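Local coordinates for protein probable transcriptional regulator (PDB 3ON2) that is of unknown function but probably binds cis-regulatory DNA as a transcription factor of the TetR family, at residues D61-T72 and A121-S131. Numbering follows the deposited sequence. Where two conformers were deposited one is given.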
# COMPACT_ATOMS: atom_id res chain seq x y z
N ASP A 61 9.89 11.02 0.19
CA ASP A 61 10.47 9.72 0.54
C ASP A 61 9.83 9.20 1.84
O ASP A 61 9.52 8.01 1.94
CB ASP A 61 11.99 9.82 0.72
CG ASP A 61 12.76 10.03 -0.61
OD1 ASP A 61 12.15 9.95 -1.72
OD2 ASP A 61 14.00 10.24 -0.53
N ALA A 62 9.65 10.09 2.82
CA ALA A 62 9.02 9.76 4.10
C ALA A 62 7.55 9.34 3.94
O ALA A 62 7.14 8.37 4.56
CB ALA A 62 9.14 10.92 5.10
N LEU A 63 6.80 10.06 3.11
CA LEU A 63 5.40 9.71 2.80
C LEU A 63 5.30 8.35 2.12
O LEU A 63 4.47 7.50 2.49
CB LEU A 63 4.80 10.76 1.87
CG LEU A 63 4.30 12.03 2.53
CD1 LEU A 63 4.04 13.13 1.47
CD2 LEU A 63 3.02 11.72 3.32
N ALA A 64 6.17 8.14 1.14
CA ALA A 64 6.23 6.88 0.40
C ALA A 64 6.59 5.72 1.33
O ALA A 64 5.95 4.66 1.29
CB ALA A 64 7.23 6.99 -0.75
N GLU A 65 7.62 5.90 2.15
CA GLU A 65 8.03 4.86 3.12
C GLU A 65 6.90 4.52 4.10
O GLU A 65 6.57 3.35 4.31
CB GLU A 65 9.28 5.30 3.89
CG GLU A 65 9.94 4.15 4.67
CD GLU A 65 10.80 4.64 5.82
OE1 GLU A 65 10.67 5.83 6.22
OE2 GLU A 65 11.60 3.83 6.33
N SER A 66 6.29 5.56 4.65
CA SER A 66 5.16 5.42 5.55
C SER A 66 3.97 4.70 4.89
O SER A 66 3.27 3.91 5.56
CB SER A 66 4.70 6.80 6.01
OG SER A 66 3.53 6.67 6.80
N GLY A 67 3.73 4.99 3.62
CA GLY A 67 2.69 4.32 2.85
C GLY A 67 2.89 2.82 2.74
O GLY A 67 1.97 2.04 2.96
N PHE A 68 4.10 2.40 2.40
CA PHE A 68 4.41 0.98 2.35
C PHE A 68 4.32 0.34 3.71
O PHE A 68 3.74 -0.74 3.84
CB PHE A 68 5.77 0.72 1.71
CG PHE A 68 5.75 0.80 0.22
CD1 PHE A 68 5.07 -0.16 -0.54
CD2 PHE A 68 6.39 1.86 -0.42
CE1 PHE A 68 5.05 -0.08 -1.91
CE2 PHE A 68 6.37 1.97 -1.80
CZ PHE A 68 5.71 1.00 -2.55
N LEU A 69 4.86 1.00 4.74
CA LEU A 69 4.79 0.44 6.11
C LEU A 69 3.34 0.17 6.51
O LEU A 69 3.01 -0.91 7.06
CB LEU A 69 5.48 1.38 7.10
CG LEU A 69 7.00 1.39 6.97
CD1 LEU A 69 7.61 2.43 7.91
CD2 LEU A 69 7.61 0.01 7.24
N ARG A 70 2.48 1.12 6.19
CA ARG A 70 1.05 1.02 6.49
C ARG A 70 0.33 -0.02 5.64
O ARG A 70 -0.59 -0.70 6.13
CB ARG A 70 0.36 2.38 6.38
CG ARG A 70 0.76 3.32 7.52
CD ARG A 70 -0.05 4.58 7.44
NE ARG A 70 0.60 5.52 6.57
CZ ARG A 70 -0.04 6.46 5.89
NH1 ARG A 70 -1.37 6.54 5.91
NH2 ARG A 70 0.67 7.30 5.14
N LEU A 71 0.75 -0.16 4.38
CA LEU A 71 0.18 -1.21 3.53
C LEU A 71 0.55 -2.59 4.06
O LEU A 71 -0.30 -3.49 4.13
CB LEU A 71 0.65 -1.06 2.06
CG LEU A 71 0.31 -2.22 1.10
CD1 LEU A 71 -1.24 -2.49 0.99
CD2 LEU A 71 0.90 -1.93 -0.27
N THR A 72 1.82 -2.77 4.43
CA THR A 72 2.24 -4.02 5.05
C THR A 72 1.43 -4.31 6.33
O THR A 72 0.92 -5.41 6.52
CB THR A 72 3.76 -4.04 5.35
OG1 THR A 72 4.49 -3.91 4.13
CG2 THR A 72 4.17 -5.36 6.05
N ALA A 121 15.16 6.21 -2.81
CA ALA A 121 15.82 5.96 -1.53
C ALA A 121 15.68 4.50 -1.08
O ALA A 121 14.61 3.89 -1.21
CB ALA A 121 15.34 6.95 -0.45
N SER A 122 16.77 3.95 -0.57
CA SER A 122 16.82 2.57 -0.10
C SER A 122 15.74 2.23 0.95
O SER A 122 15.20 1.12 0.94
CB SER A 122 18.21 2.24 0.46
OG SER A 122 18.57 3.19 1.46
N GLN A 123 15.42 3.16 1.84
CA GLN A 123 14.41 2.86 2.86
C GLN A 123 13.02 2.71 2.23
O GLN A 123 12.21 1.89 2.71
CB GLN A 123 14.40 3.86 4.02
CG GLN A 123 13.81 5.23 3.72
CD GLN A 123 14.80 6.19 3.08
OE1 GLN A 123 15.93 5.82 2.70
NE2 GLN A 123 14.39 7.46 2.96
N VAL A 124 12.75 3.47 1.16
CA VAL A 124 11.51 3.29 0.39
C VAL A 124 11.52 1.93 -0.31
O VAL A 124 10.55 1.15 -0.21
CB VAL A 124 11.27 4.42 -0.63
CG1 VAL A 124 10.02 4.14 -1.46
CG2 VAL A 124 11.13 5.80 0.09
N VAL A 125 12.62 1.65 -1.03
CA VAL A 125 12.76 0.37 -1.73
C VAL A 125 12.54 -0.81 -0.77
O VAL A 125 11.78 -1.73 -1.09
CB VAL A 125 14.13 0.24 -2.46
CG1 VAL A 125 14.29 -1.16 -3.09
CG2 VAL A 125 14.29 1.32 -3.53
N GLU A 126 13.19 -0.77 0.40
CA GLU A 126 13.08 -1.85 1.42
C GLU A 126 11.67 -2.03 1.98
O GLU A 126 11.20 -3.16 2.18
CB GLU A 126 14.05 -1.62 2.58
CG GLU A 126 15.52 -1.92 2.25
CD GLU A 126 16.49 -1.47 3.34
OE1 GLU A 126 16.03 -1.28 4.50
OE2 GLU A 126 17.71 -1.33 3.05
N ALA A 127 11.00 -0.91 2.26
CA ALA A 127 9.62 -0.91 2.73
C ALA A 127 8.68 -1.55 1.68
O ALA A 127 7.81 -2.34 2.04
CB ALA A 127 9.18 0.52 3.07
N GLY A 128 8.86 -1.20 0.40
CA GLY A 128 8.06 -1.77 -0.71
C GLY A 128 8.26 -3.27 -0.86
O GLY A 128 7.29 -4.05 -1.08
N HIS A 129 9.51 -3.71 -0.72
CA HIS A 129 9.83 -5.14 -0.79
C HIS A 129 9.22 -5.94 0.36
O HIS A 129 8.90 -7.11 0.19
CB HIS A 129 11.34 -5.36 -0.90
CG HIS A 129 11.91 -4.92 -2.22
ND1 HIS A 129 13.15 -5.32 -2.66
CD2 HIS A 129 11.39 -4.14 -3.19
CE1 HIS A 129 13.39 -4.79 -3.85
NE2 HIS A 129 12.33 -4.07 -4.20
N ALA A 130 9.02 -5.30 1.51
CA ALA A 130 8.38 -5.98 2.66
C ALA A 130 6.92 -6.39 2.42
O ALA A 130 6.52 -7.49 2.83
CB ALA A 130 8.49 -5.11 3.94
N SER A 131 6.15 -5.51 1.78
CA SER A 131 4.75 -5.79 1.45
C SER A 131 4.72 -7.03 0.54
O SER A 131 3.93 -7.96 0.73
CB SER A 131 4.08 -4.55 0.78
OG SER A 131 4.32 -3.29 1.47
O HOH W 1 12.88 7.72 -3.02
O HOH W 2 12.14 8.08 4.27
O HOH W 3 6.69 -2.39 4.68
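Phe68 and Val124 interlock as reciprocal knobs into holes between two nearly parallel helices of this TetR-type regulator, 56-81 and 122-144, whose short segments cross at 17° with axes 8.3 Å apart. The Phe68 ring lies among Val124, Ala127, Gly128 and Ser131. Gly128 CA sits over one ring face, a CH-pi contact 3.6 Å from the centroid, while Ala127 CB packs on Phe68 CB. In return Val124 settles among Asp61, Ala64, Glu65 and Phe68: with CG1 anti to the backbone N (chi1 176°), this branch meets Ala64 CB, leaving CG2 3.3 Å from Asp61 O. Phe68, Leu71, Gly128 and Ser131 also line the pocket holding a polyether, probably from the crystallisation liquor, and Met111 of helix 105-115 touches Phe68. Were Phe68 an alanine, Gly128 CA would probably lose the ring it packs on, and a gap is likely to open beside the pocket.

Polar links, partly through waters, supplement this packing. Asp61 OD1, also bound by Gln57 and Asn114, accepts from a water that takes the N-H of Ala121, the N-cap residue. The Glu65 carboxylate lies against Gln123 CB and CG, the side chains crossing at about a right angle, and a second water accepts from Gln123 NE2 and donates weakly to Glu65 OE1. Thr72 OG1 and Ser131 OG share a hydrogen bond of 2.7 Å, and a third water joins Thr72 OG1 to Ala127 O, donating to that carbonyl at 2.9 Å.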